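Local coordinates for putative Acetyltransferase from the GNAT family (Novosphingobium aromaticivorans DSM 12444, PDB 3EC4), which probably transfers an acyl group, likely acetyl, from acyl-coenzyme A to an acceptor not yet identified, as other members of the GNAT family do, at residues R177-V182 with E209-R214; A158-V163 with A184-R189; P83-I88 with S203-Y208. One frame throughout, in Å; residues are numbered along the deposited sequence.

Interaction 1. Residues R177-V182 with E209-R214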
ATOM      1  N   ARG A 177       1.016   9.133  15.022  1.00 25.47           N
ATOM      2  CA  ARG A 177       0.115  10.264  14.850  1.00 25.84           C
ATOM      3  C   ARG A 177      -0.441  10.381  13.429  1.00 26.05           C
ATOM      4  O   ARG A 177      -1.620  10.645  13.245  1.00 24.04           O
ATOM      5  CB  ARG A 177       0.774  11.550  15.294  1.00 26.17           C
ATOM      6  CG  ARG A 177       1.003  11.619  16.800  1.00 25.66           C
ATOM      7  CD  ARG A 177       1.999  12.678  17.111  1.00 32.15           C
ATOM      8  NE  ARG A 177       1.515  13.986  16.683  1.00 30.89           N
ATOM      9  CZ  ARG A 177       2.290  15.053  16.567  1.00 40.91           C
ATOM     10  NH1 ARG A 177       3.580  15.012  16.901  1.00 35.81           N
ATOM     11  NH2 ARG A 177       1.764  16.177  16.135  1.00 36.01           N
ATOM     12  N   LEU A 178       0.390  10.117  12.428  1.00 24.31           N
ATOM     13  CA  LEU A 178      -0.052  10.121  11.026  1.00 25.30           C
ATOM     14  C   LEU A 178      -1.041   8.988  10.710  1.00 25.57           C
ATOM     15  O   LEU A 178      -2.054   9.216  10.025  1.00 25.10           O
ATOM     16  CB  LEU A 178       1.168  10.048  10.110  1.00 22.68           C
ATOM     17  CG  LEU A 178       1.905  11.413  10.060  1.00 27.28           C
ATOM     18  CD1 LEU A 178       3.348  11.331   9.599  1.00 26.04           C
ATOM     19  CD2 LEU A 178       1.104  12.407   9.134  1.00 23.50           C
ATOM     20  N   ILE A 179      -0.750   7.777  11.182  1.00 23.88           N
ATOM     21  CA  ILE A 179      -1.716   6.683  11.041  1.00 24.86           C
ATOM     22  C   ILE A 179      -3.072   7.063  11.676  1.00 26.34           C
ATOM     23  O   ILE A 179      -4.130   6.838  11.089  1.00 25.25           O
ATOM     24  CB  ILE A 179      -1.159   5.354  11.604  1.00 27.52           C
ATOM     25  CG1 ILE A 179       0.028   4.888  10.751  1.00 25.99           C
ATOM     26  CG2 ILE A 179      -2.299   4.276  11.632  1.00 26.66           C
ATOM     27  CD1 ILE A 179       1.011   3.909  11.399  1.00 24.95           C
ATOM     28  N   ARG A 180      -3.048   7.616  12.876  1.00 25.08           N
ATOM     29  CA  ARG A 180      -4.288   8.087  13.514  1.00 23.41           C
ATOM     30  C   ARG A 180      -5.076   9.017  12.603  1.00 22.10           C
ATOM     31  O   ARG A 180      -6.291   8.904  12.511  1.00 24.38           O
ATOM     32  CB  ARG A 180      -4.009   8.832  14.812  1.00 24.45           C
ATOM     33  CG  ARG A 180      -3.549   7.953  16.005  1.00 23.51           C
ATOM     34  CD  ARG A 180      -3.247   8.852  17.164  1.00 25.58           C
ATOM     35  NE  ARG A 180      -2.862   8.237  18.434  1.00 27.74           N
ATOM     36  CZ  ARG A 180      -3.728   7.708  19.297  1.00 31.25           C
ATOM     37  NH1 ARG A 180      -5.012   7.666  19.017  1.00 29.58           N
ATOM     38  NH2 ARG A 180      -3.301   7.209  20.451  1.00 31.42           N
ATOM     39  N   LYS A 181      -4.401   9.964  11.978  1.00 24.23           N
ATOM     40  CA  LYS A 181      -5.085  10.924  11.120  1.00 26.15           C
ATOM     41  C   LYS A 181      -5.695  10.237   9.907  1.00 25.66           C
ATOM     42  O   LYS A 181      -6.846  10.452   9.544  1.00 23.64           O
ATOM     43  CB  LYS A 181      -4.130  12.009  10.678  1.00 27.10           C
ATOM     44  CG  LYS A 181      -4.826  13.130   9.917  1.00 26.72           C
ATOM     45  CD  LYS A 181      -5.784  13.942  10.758  1.00 33.32           C
ATOM     46  CE  LYS A 181      -6.344  15.083   9.932  1.00 34.78           C
ATOM     47  NZ  LYS A 181      -7.312  15.856  10.663  1.00 35.41           N
ATOM     48  N   VAL A 182      -4.921   9.392   9.256  1.00 25.43           N
ATOM     49  CA  VAL A 182      -5.453   8.668   8.099  1.00 24.12           C
ATOM     50  C   VAL A 182      -6.733   7.830   8.447  1.00 27.97           C
ATOM     51  O   VAL A 182      -7.739   7.867   7.713  1.00 26.72           O
ATOM     52  CB  VAL A 182      -4.341   7.753   7.465  1.00 22.25           C
ATOM     53  CG1 VAL A 182      -5.022   6.789   6.395  1.00 23.70           C
ATOM     54  CG2 VAL A 182      -3.231   8.575   6.804  1.00 23.51           C
ATOM     55  N   GLU A 209      -1.019  -2.886  16.347  1.00 23.33           N
ATOM     56  CA  GLU A 209      -1.892  -3.357  17.436  1.00 25.62           C
ATOM     57  C   GLU A 209      -2.289  -2.241  18.405  1.00 25.85           C
ATOM     58  O   GLU A 209      -3.443  -2.165  18.832  1.00 26.65           O
ATOM     59  CB  GLU A 209      -1.242  -4.518  18.197  1.00 25.88           C
ATOM     60  CG  GLU A 209      -1.231  -5.778  17.389  1.00 30.12           C
ATOM     61  CD  GLU A 209      -0.390  -6.871  18.046  1.00 32.90           C
ATOM     62  OE1 GLU A 209       0.402  -6.581  18.951  1.00 41.33           O
ATOM     63  OE2 GLU A 209      -0.567  -8.019  17.643  1.00 40.24           O
ATOM     64  N   SER A 210      -1.354  -1.361  18.743  1.00 26.69           N
ATOM     65  CA  SER A 210      -1.631  -0.268  19.673  0.50 25.29           C
ATOM     66  C   SER A 210      -2.506   0.829  19.061  1.00 27.95           C
ATOM     67  O   SER A 210      -3.017   1.700  19.768  1.00 28.59           O
ATOM     68  CB  SER A 210      -0.311   0.283  20.245  0.50 25.15           C
ATOM     69  OG  SER A 210       0.457  -0.786  20.793  0.50 26.17           O
ATOM     70  N   LEU A 211      -2.664   0.798  17.751  1.00 24.94           N
ATOM     71  CA  LEU A 211      -3.487   1.760  17.015  1.00 29.88           C
ATOM     72  C   LEU A 211      -4.805   1.129  16.577  1.00 31.82           C
ATOM     73  O   LEU A 211      -5.531   1.707  15.772  1.00 33.89           O
ATOM     74  CB  LEU A 211      -2.721   2.259  15.786  1.00 28.53           C
ATOM     75  CG  LEU A 211      -1.550   3.202  16.107  1.00 28.16           C
ATOM     76  CD1 LEU A 211      -0.754   3.357  14.772  1.00 30.45           C
ATOM     77  CD2 LEU A 211      -2.062   4.492  16.634  1.00 28.67           C
ATOM     78  N   GLY A 212      -5.135  -0.051  17.100  1.00 27.39           N
ATOM     79  CA  GLY A 212      -6.474  -0.611  16.836  1.00 26.36           C
ATOM     80  C   GLY A 212      -6.534  -1.685  15.773  1.00 28.18           C
ATOM     81  O   GLY A 212      -7.622  -2.185  15.445  1.00 27.56           O
ATOM     82  N   PHE A 213      -5.378  -2.028  15.192  1.00 26.68           N
ATOM     83  CA  PHE A 213      -5.345  -3.074  14.144  1.00 26.64           C
ATOM     84  C   PHE A 213      -5.164  -4.442  14.770  1.00 28.35           C
ATOM     85  O   PHE A 213      -4.428  -4.609  15.728  1.00 31.42           O
ATOM     86  CB  PHE A 213      -4.243  -2.879  13.140  1.00 23.53           C
ATOM     87  CG  PHE A 213      -4.442  -1.691  12.256  1.00 23.46           C
ATOM     88  CD1 PHE A 213      -4.133  -0.421  12.699  1.00 25.64           C
ATOM     89  CD2 PHE A 213      -4.982  -1.842  10.976  1.00 26.31           C
ATOM     90  CE1 PHE A 213      -4.321   0.672  11.868  1.00 27.35           C
ATOM     91  CE2 PHE A 213      -5.141  -0.753  10.131  1.00 25.38           C
ATOM     92  CZ  PHE A 213      -4.818   0.488  10.575  1.00 27.87           C
ATOM     93  N   ARG A 214      -5.846  -5.427  14.222  1.00 25.86           N
ATOM     94  CA  ARG A 214      -5.679  -6.801  14.674  1.00 27.88           C
ATOM     95  C   ARG A 214      -5.273  -7.627  13.471  1.00 29.04           C
ATOM     96  O   ARG A 214      -5.619  -7.268  12.331  1.00 24.43           O
ATOM     97  CB  ARG A 214      -6.983  -7.340  15.295  1.00 28.02           C
ATOM     98  CG  ARG A 214      -8.164  -7.583  14.314  1.00 28.95           C
ATOM     99  CD  ARG A 214      -9.486  -7.873  15.075  1.00 31.17           C
ATOM    100  NE  ARG A 214     -10.624  -7.955  14.151  1.00 31.12           N
ATOM    101  CZ  ARG A 214     -10.818  -8.950  13.290  1.00 32.99           C
ATOM    102  NH1 ARG A 214     -10.011  -9.980  13.259  1.00 37.70           N
ATOM    103  NH2 ARG A 214     -11.841  -8.919  12.453  1.00 32.68           N
TER

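Interaction 2. Residues A158-V163 with A184-R189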
ATOM      1  N   ALA A 158     -10.273   0.285   3.078  1.00 25.22           N
ATOM      2  CA  ALA A 158      -9.297   1.265   2.622  1.00 27.61           C
ATOM      3  C   ALA A 158      -7.947   0.966   3.252  1.00 26.96           C
ATOM      4  O   ALA A 158      -7.874   0.756   4.451  1.00 25.81           O
ATOM      5  CB  ALA A 158      -9.743   2.679   2.967  1.00 26.69           C
ATOM      6  N   GLU A 159      -6.900   0.988   2.433  1.00 25.15           N
ATOM      7  CA  GLU A 159      -5.567   0.658   2.881  1.00 26.18           C
ATOM      8  C   GLU A 159      -4.784   1.860   3.409  1.00 26.15           C
ATOM      9  O   GLU A 159      -4.670   2.878   2.748  1.00 27.13           O
ATOM     10  CB  GLU A 159      -4.784   0.037   1.718  1.00 25.21           C
ATOM     11  CG  GLU A 159      -3.477  -0.620   2.162  1.00 25.11           C
ATOM     12  CD  GLU A 159      -2.679  -1.162   1.001  1.00 29.62           C
ATOM     13  OE1 GLU A 159      -2.892  -0.659  -0.116  1.00 25.18           O
ATOM     14  OE2 GLU A 159      -1.813  -2.054   1.228  1.00 31.38           O
ATOM     15  N   VAL A 160      -4.214   1.706   4.597  1.00 25.98           N
ATOM     16  CA  VAL A 160      -3.160   2.602   5.098  1.00 25.25           C
ATOM     17  C   VAL A 160      -1.794   2.256   4.498  1.00 25.56           C
ATOM     18  O   VAL A 160      -1.376   1.107   4.549  1.00 27.61           O
ATOM     19  CB  VAL A 160      -3.063   2.531   6.627  1.00 23.33           C
ATOM     20  CG1 VAL A 160      -2.028   3.532   7.115  1.00 26.88           C
ATOM     21  CG2 VAL A 160      -4.484   2.834   7.234  1.00 26.09           C
ATOM     22  N   SER A 161      -1.140   3.245   3.874  1.00 26.97           N
ATOM     23  CA  SER A 161       0.124   3.028   3.117  1.00 31.49           C
ATOM     24  C   SER A 161       0.997   4.300   3.121  1.00 34.25           C
ATOM     25  O   SER A 161       0.551   5.392   3.514  1.00 31.10           O
ATOM     26  CB  SER A 161      -0.126   2.564   1.671  1.00 34.76           C
ATOM     27  OG  SER A 161       1.034   1.936   1.094  1.00 38.21           O
ATOM     28  N   GLY A 162       2.259   4.125   2.734  1.00 35.78           N
ATOM     29  CA  GLY A 162       3.166   5.255   2.547  1.00 35.13           C
ATOM     30  C   GLY A 162       3.621   5.886   3.846  1.00 34.16           C
ATOM     31  O   GLY A 162       3.952   7.083   3.860  1.00 32.78           O
ATOM     32  N   VAL A 163       3.668   5.095   4.932  1.00 30.41           N
ATOM     33  CA  VAL A 163       4.049   5.648   6.244  1.00 33.55           C
ATOM     34  C   VAL A 163       5.576   5.719   6.301  1.00 34.40           C
ATOM     35  O   VAL A 163       6.255   4.694   6.368  1.00 32.91           O
ATOM     36  CB  VAL A 163       3.550   4.791   7.419  1.00 34.09           C
ATOM     37  CG1 VAL A 163       3.955   5.446   8.734  1.00 34.60           C
ATOM     38  CG2 VAL A 163       1.992   4.593   7.338  1.00 32.78           C
ATOM     39  N   ALA A 184      -8.842   8.158  10.956  1.00 24.06           N
ATOM     40  CA  ALA A 184      -9.922   9.053  11.320  1.00 25.41           C
ATOM     41  C   ALA A 184     -10.736   9.419  10.079  1.00 24.55           C
ATOM     42  O   ALA A 184     -11.979   9.467  10.119  1.00 23.63           O
ATOM     43  CB  ALA A 184      -9.351  10.272  11.978  1.00 25.53           C
ATOM     44  N   GLY A 185     -10.048   9.685   8.972  1.00 24.05           N
ATOM     45  CA  GLY A 185     -10.732  10.077   7.729  1.00 26.08           C
ATOM     46  C   GLY A 185     -11.513   8.905   7.176  1.00 26.13           C
ATOM     47  O   GLY A 185     -12.667   9.052   6.753  1.00 23.84           O
HETATM   48  N   MSE A 186     -10.879   7.725   7.190  1.00 25.76           N
HETATM   49  CA  MSE A 186     -11.563   6.479   6.807  1.00 26.10           C
HETATM   50  C   MSE A 186     -12.830   6.255   7.663  1.00 27.60           C
HETATM   51  O   MSE A 186     -13.951   6.095   7.144  1.00 26.06           O
HETATM   52  CB  MSE A 186     -10.613   5.299   6.915  1.00 24.21           C
HETATM   53  CG  MSE A 186      -9.493   5.403   5.880  1.00 25.21           C
HETATM   54 SE   MSE A 186      -8.215   4.003   6.216  0.75 22.30          SE
HETATM   55  CE  MSE A 186      -7.024   4.331   4.744  1.00 27.54           C
ATOM     56  N   ALA A 187     -12.653   6.358   8.969  1.00 26.67           N
ATOM     57  CA  ALA A 187     -13.770   6.282   9.911  1.00 28.92           C
ATOM     58  C   ALA A 187     -14.902   7.237   9.592  1.00 26.91           C
ATOM     59  O   ALA A 187     -16.070   6.830   9.634  1.00 27.50           O
ATOM     60  CB  ALA A 187     -13.272   6.499  11.341  1.00 28.84           C
ATOM     61  N   ALA A 188     -14.583   8.506   9.308  1.00 26.45           N
ATOM     62  CA  ALA A 188     -15.550   9.522   8.989  1.00 26.46           C
ATOM     63  C   ALA A 188     -16.427   9.077   7.811  1.00 27.44           C
ATOM     64  O   ALA A 188     -17.624   9.351   7.812  1.00 24.03           O
ATOM     65  CB  ALA A 188     -14.901  10.865   8.660  1.00 25.32           C
ATOM     66  N   ARG A 189     -15.815   8.387   6.834  1.00 24.26           N
ATOM     67  CA  ARG A 189     -16.518   7.881   5.660  1.00 27.12           C
ATOM     68  C   ARG A 189     -17.145   6.488   5.856  1.00 28.67           C
ATOM     69  O   ARG A 189     -17.772   5.954   4.954  1.00 29.24           O
ATOM     70  CB  ARG A 189     -15.553   7.867   4.434  1.00 24.49           C
ATOM     71  CG  ARG A 189     -15.010   9.208   4.030  1.00 29.36           C
ATOM     72  CD  ARG A 189     -14.225   9.202   2.727  1.00 28.44           C
ATOM     73  NE  ARG A 189     -13.117   8.247   2.787  1.00 28.71           N
ATOM     74  CZ  ARG A 189     -11.864   8.522   3.100  1.00 24.70           C
ATOM     75  NH1 ARG A 189     -11.430   9.751   3.307  1.00 29.97           N
ATOM     76  NH2 ARG A 189     -10.989   7.524   3.179  1.00 27.98           N
TER

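Interaction 3. Residues P83-I88 with S203-Y208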
ATOM      1  N   PRO A  83       6.790 -12.565   3.008  1.00 27.21           N
ATOM      2  CA  PRO A  83       5.687 -12.875   3.883  1.00 28.39           C
ATOM      3  C   PRO A  83       5.149 -11.601   4.539  1.00 27.10           C
ATOM      4  O   PRO A  83       5.909 -10.791   5.109  1.00 26.30           O
ATOM      5  CB  PRO A  83       6.310 -13.810   4.920  1.00 30.06           C
ATOM      6  CG  PRO A  83       7.521 -14.402   4.176  1.00 28.79           C
ATOM      7  CD  PRO A  83       8.029 -13.230   3.432  1.00 29.25           C
ATOM      8  N   LEU A  84       3.840 -11.462   4.476  1.00 26.08           N
ATOM      9  CA  LEU A  84       3.131 -10.328   5.104  1.00 25.66           C
ATOM     10  C   LEU A  84       2.166 -10.772   6.186  1.00 27.32           C
ATOM     11  O   LEU A  84       1.642 -11.893   6.161  1.00 24.82           O
ATOM     12  CB  LEU A  84       2.318  -9.549   4.061  1.00 25.42           C
ATOM     13  CG  LEU A  84       3.053  -9.119   2.816  1.00 26.41           C
ATOM     14  CD1 LEU A  84       2.067  -8.432   1.829  1.00 23.07           C
ATOM     15  CD2 LEU A  84       4.277  -8.216   3.150  1.00 23.18           C
ATOM     16  N   LEU A  85       1.851  -9.837   7.092  1.00 27.50           N
ATOM     17  CA  LEU A  85       0.744 -10.018   8.017  1.00 27.20           C
ATOM     18  C   LEU A  85      -0.247  -8.949   7.615  1.00 26.63           C
ATOM     19  O   LEU A  85       0.090  -7.756   7.644  1.00 26.70           O
ATOM     20  CB  LEU A  85       1.178  -9.848   9.481  1.00 29.97           C
ATOM     21  CG  LEU A  85       0.026  -9.973  10.508  1.00 29.58           C
ATOM     22  CD1 LEU A  85      -0.642 -11.367  10.505  1.00 25.06           C
ATOM     23  CD2 LEU A  85       0.448  -9.571  11.908  1.00 28.37           C
ATOM     24  N   GLN A  86      -1.425  -9.370   7.194  1.00 24.68           N
ATOM     25  CA  GLN A  86      -2.504  -8.408   6.912  1.00 26.14           C
ATOM     26  C   GLN A  86      -3.315  -8.121   8.162  1.00 28.03           C
ATOM     27  O   GLN A  86      -3.707  -9.049   8.869  1.00 27.25           O
ATOM     28  CB  GLN A  86      -3.398  -8.956   5.799  1.00 25.21           C
ATOM     29  CG  GLN A  86      -4.453  -7.979   5.339  1.00 23.93           C
ATOM     30  CD  GLN A  86      -5.397  -8.643   4.340  1.00 26.60           C
ATOM     31  OE1 GLN A  86      -6.343  -9.291   4.747  1.00 28.41           O
ATOM     32  NE2 GLN A  86      -5.107  -8.527   3.055  1.00 26.91           N
HETATM   33  N   MSE A  87      -3.577  -6.835   8.432  1.00 26.30           N
HETATM   34  CA  MSE A  87      -4.236  -6.362   9.666  1.00 25.44           C
HETATM   35  C   MSE A  87      -5.427  -5.464   9.364  1.00 26.11           C
HETATM   36  O   MSE A  87      -5.444  -4.798   8.351  1.00 24.60           O
HETATM   37  CB  MSE A  87      -3.236  -5.617  10.580  1.00 26.51           C
HETATM   38  CG  MSE A  87      -1.997  -6.413  10.802  1.00 27.14           C
HETATM   39 SE   MSE A  87      -0.755  -5.649  12.026  0.75 25.31          SE
HETATM   40  CE  MSE A  87      -1.643  -6.063  13.700  1.00 27.74           C
ATOM     41  N   ILE A  88      -6.422  -5.497  10.241  1.00 25.31           N
ATOM     42  CA  ILE A  88      -7.665  -4.773  10.061  1.00 24.72           C
ATOM     43  C   ILE A  88      -7.990  -3.989  11.308  1.00 26.42           C
ATOM     44  O   ILE A  88      -7.793  -4.473  12.420  1.00 25.17           O
ATOM     45  CB  ILE A  88      -8.810  -5.759   9.626  1.00 23.65           C
ATOM     46  CG1 ILE A  88     -10.049  -5.029   9.104  1.00 27.86           C
ATOM     47  CG2 ILE A  88      -9.178  -6.716  10.726  1.00 27.11           C
ATOM     48  CD1 ILE A  88     -11.070  -6.020   8.419  1.00 25.08           C
ATOM     49  N   SER A 203       8.185  -5.069  15.679  1.00 35.01           N
ATOM     50  CA  SER A 203       7.986  -3.728  16.180  1.00 35.74           C
ATOM     51  C   SER A 203       6.768  -3.014  15.564  1.00 34.38           C
ATOM     52  O   SER A 203       5.930  -2.424  16.281  1.00 31.83           O
ATOM     53  CB  SER A 203       9.255  -2.919  15.921  1.00 36.72           C
ATOM     54  OG  SER A 203       9.051  -1.581  16.293  1.00 47.86           O
ATOM     55  N   ALA A 204       6.713  -3.030  14.244  1.00 30.60           N
ATOM     56  CA  ALA A 204       5.623  -2.413  13.473  1.00 28.83           C
ATOM     57  C   ALA A 204       4.300  -3.056  13.823  1.00 29.67           C
ATOM     58  O   ALA A 204       3.294  -2.371  13.989  1.00 28.17           O
ATOM     59  CB  ALA A 204       5.910  -2.516  11.943  1.00 27.64           C
ATOM     60  N   ILE A 205       4.259  -4.376  13.895  1.00 28.65           N
ATOM     61  CA  ILE A 205       3.003  -5.086  14.284  1.00 27.46           C
ATOM     62  C   ILE A 205       2.495  -4.644  15.664  1.00 29.16           C
ATOM     63  O   ILE A 205       1.317  -4.442  15.863  1.00 27.83           O
ATOM     64  CB  ILE A 205       3.188  -6.628  14.173  1.00 30.27           C
ATOM     65  CG1 ILE A 205       3.428  -7.031  12.683  1.00 26.65           C
ATOM     66  CG2 ILE A 205       2.049  -7.429  14.817  1.00 27.68           C
ATOM     67  CD1 ILE A 205       3.951  -8.447  12.521  1.00 30.11           C
ATOM     68  N   ARG A 206       3.404  -4.466  16.623  1.00 31.29           N
ATOM     69  CA  ARG A 206       3.038  -3.953  17.936  1.00 30.78           C
ATOM     70  C   ARG A 206       2.506  -2.542  17.860  1.00 28.09           C
ATOM     71  O   ARG A 206       1.543  -2.219  18.556  1.00 27.49           O
ATOM     72  CB  ARG A 206       4.249  -4.016  18.904  1.00 30.25           C
ATOM     73  CG  ARG A 206       4.617  -5.417  19.357  1.00 37.24           C
ATOM     74  CD  ARG A 206       5.679  -5.387  20.465  1.00 36.83           C
ATOM     75  NE  ARG A 206       6.947  -4.743  20.102  1.00 45.27           N
ATOM     76  CZ  ARG A 206       8.039  -5.380  19.654  1.00 48.03           C
ATOM     77  NH1 ARG A 206       8.035  -6.683  19.463  1.00 47.30           N
ATOM     78  NH2 ARG A 206       9.139  -4.691  19.373  1.00 47.82           N
ATOM     79  N   LEU A 207       3.085  -1.716  16.993  1.00 25.81           N
ATOM     80  CA  LEU A 207       2.631  -0.360  16.841  1.00 28.90           C
ATOM     81  C   LEU A 207       1.217  -0.387  16.308  1.00 28.02           C
ATOM     82  O   LEU A 207       0.313   0.249  16.860  1.00 26.25           O
ATOM     83  CB  LEU A 207       3.525   0.448  15.900  1.00 27.33           C
ATOM     84  CG  LEU A 207       2.927   1.726  15.343  1.00 33.53           C
ATOM     85  CD1 LEU A 207       2.575   2.712  16.502  1.00 32.34           C
ATOM     86  CD2 LEU A 207       3.870   2.372  14.327  1.00 33.11           C
ATOM     87  N   TYR A 208       1.023  -1.168  15.248  1.00 26.26           N
ATOM     88  CA  TYR A 208      -0.318  -1.270  14.650  1.00 25.44           C
ATOM     89  C   TYR A 208      -1.346  -1.828  15.610  1.00 24.55           C
ATOM     90  O   TYR A 208      -2.457  -1.308  15.660  1.00 25.20           O
ATOM     91  CB  TYR A 208      -0.277  -2.066  13.352  1.00 26.88           C
ATOM     92  CG  TYR A 208       0.675  -1.513  12.332  1.00 21.71           C
ATOM     93  CD1 TYR A 208       0.816  -0.143  12.116  1.00 35.54           C
ATOM     94  CD2 TYR A 208       1.445  -2.381  11.568  1.00 29.01           C
ATOM     95  CE1 TYR A 208       1.735   0.342  11.174  1.00 37.05           C
ATOM     96  CE2 TYR A 208       2.329  -1.902  10.619  1.00 29.15           C
ATOM     97  CZ  TYR A 208       2.477  -0.555  10.427  1.00 34.82           C
ATOM     98  OH  TYR A 208       3.393  -0.156   9.475  1.00 36.89           O
TER

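Interaction 1. Residues R177-V182 with E209-R214
Leu211 and Ile179 make the main apolar contact between residues 177-182 and 209-214. The two side chains cross at about a right angle. The Leu211 methyl CD1 lies 3.6 Å from Ile179 CG2, and it also touches CB and CD1 of the same isoleucine. One leucine branch is thus set against three isoleucine carbons. With chi1 at -66°, Ile179 CG1 lies beside the backbone N and CG2 anti to it, which turns CG2 toward residues 209-214. Ile179 CG2 also lies 4.1 Å from Phe213 CE1. It comes to the ring obliquely.

The other leucine branch meets a charged side chain by its aliphatic part. Leu211 CD2 lies 3.8 Å from Arg180 CG. The arginine chain is extended from CG to NE and carries its guanidinium past the leucine. Leu211 CD2 approaches that group obliquely, near its rim. The charged end also makes a cation-pi contact with Phe96.

No hydrogen bond joins the two segments. Arg177 and Arg214 have salt bridges elsewhere, to Asp98 and Asp90. The helix 202-210 ends in a Schellman motif, with Gly212 at the C-prime position. Gly212 N bonds to Glu209 O at 3.2 Å, and Phe213 N bonds to Tyr208 O. Gly212 has a phi of 101°, where a CB would jam against the preceding carbonyl O. The turn brings Leu211 and Phe213 to the same helix 174-188. Beyond it, Arg214 starts the strand 214-226.

On another face of helix 174-188, Leu178 packs on strands 134-139 and 142-149. The contact therefore joins helix 174-188 to the turn that follows helix 202-210, through methyl groups and one ring. Its chemistry implies cohesion by apolar packing, with Arg180 lending its CG to Leu211 CD2 while its charged end is engaged with Phe96.

Interaction 2. Residues A158-V163 with A184-R189
Met186, a selenomethionine here, lays its end over the Ala158 and Val160 side chains and the backbone of Glu159. Extended beyond CG, the chain carries the methyl CE from the helix to the strand. Met186 CE lies 3.6 Å from Ala158 CB and 3.9 Å from Val160 CG2. Met186 CE also comes within 3.4 Å of Glu159 O, a packing contact with no hydrogen bond. Met186 SE takes part too, at 3.7 Å from Ala158 O. A single side chain therefore touches three successive strand residues.

Val160 offers its CG2 branch, which stands anti to the carbonyl carbon (CG1 has chi1 -176°). Val160 and Met186 meet at a slant. Glu159 directs its CB away from the helix, and its carboxylate forms a salt bridge with Arg150. All four touching residues are buried.

The segment axes are 10.1 Å apart at their closest and run nearly antiparallel, at 170°. Ala158 and Val160 also share backbone hydrogen bonds with the parallel strand 192-198. The packing belongs to the beta-alpha-beta unit formed by strand 157-165, helix 174-188 and strand 192-198, a central part of the GNAT fold.

Interaction 3. Residues P83-I88 with S203-Y208
Leu85 holds CG anti to the backbone N (chi1 178°), and this carries CD2 to Ile205. Met87, a selenomethionine, is bent at its last torsion (chi3 76°), which turns CE toward the same isoleucine. Leu85 CD2 meets Ile205 CD1 at 3.7 Å and also touches CG1 and CG2. The two side chains cross at about a right angle.

Met87 CE lies 4.1 Å from Ile205 CG2 and at a similar distance from the carbonyl O of that residue. Met87 SE packs against Tyr208 CB at 3.9 Å. Met87 SE also sits at the edge of the Tyr208 ring, a Met-aromatic contact with SE 5.2 Å from the centroid. An alanine in place of Ile205 would take away CG1, CG2 and CD1, and would probably leave Leu85 CD2 and Met87 CE without their apolar partners on the helix.

The strand and helix segments run almost parallel, at 10°, with axes 10.6 Å apart. Strand 76-88 lies in the sheet between strands 214-226 and 192-198. Helix 202-210 covers it from one side, with Ile205 also on Ser197 and Tyr208 reaching Ile179 of helix 174-188.

Interaction 2 is fully buried, while interactions 1 and 3 are only partly buried. Helix 174-188 serves interactions 1 and 2. Interaction 1 sets the turn after helix 202-210 against it, and interaction 3 uses helix 202-210 itself. Interactions 2 and 3 each set a helix on the same mixed sheet, antiparallel to its strand in interaction 2 and nearly parallel in interaction 3. All three rely on apolar packing, but their means differ: branched side chains and an arginine stem in 1, one selenomethionine in 2, and a selenomethionine beside a tyrosine edge in 3. Phe213 CZ packs on Val160 CG2, linking 1 with 2. A probable hydrogen bond from Arg214 N to Ile88 O links 1 with 3. Interactions 2 and 3 do not touch.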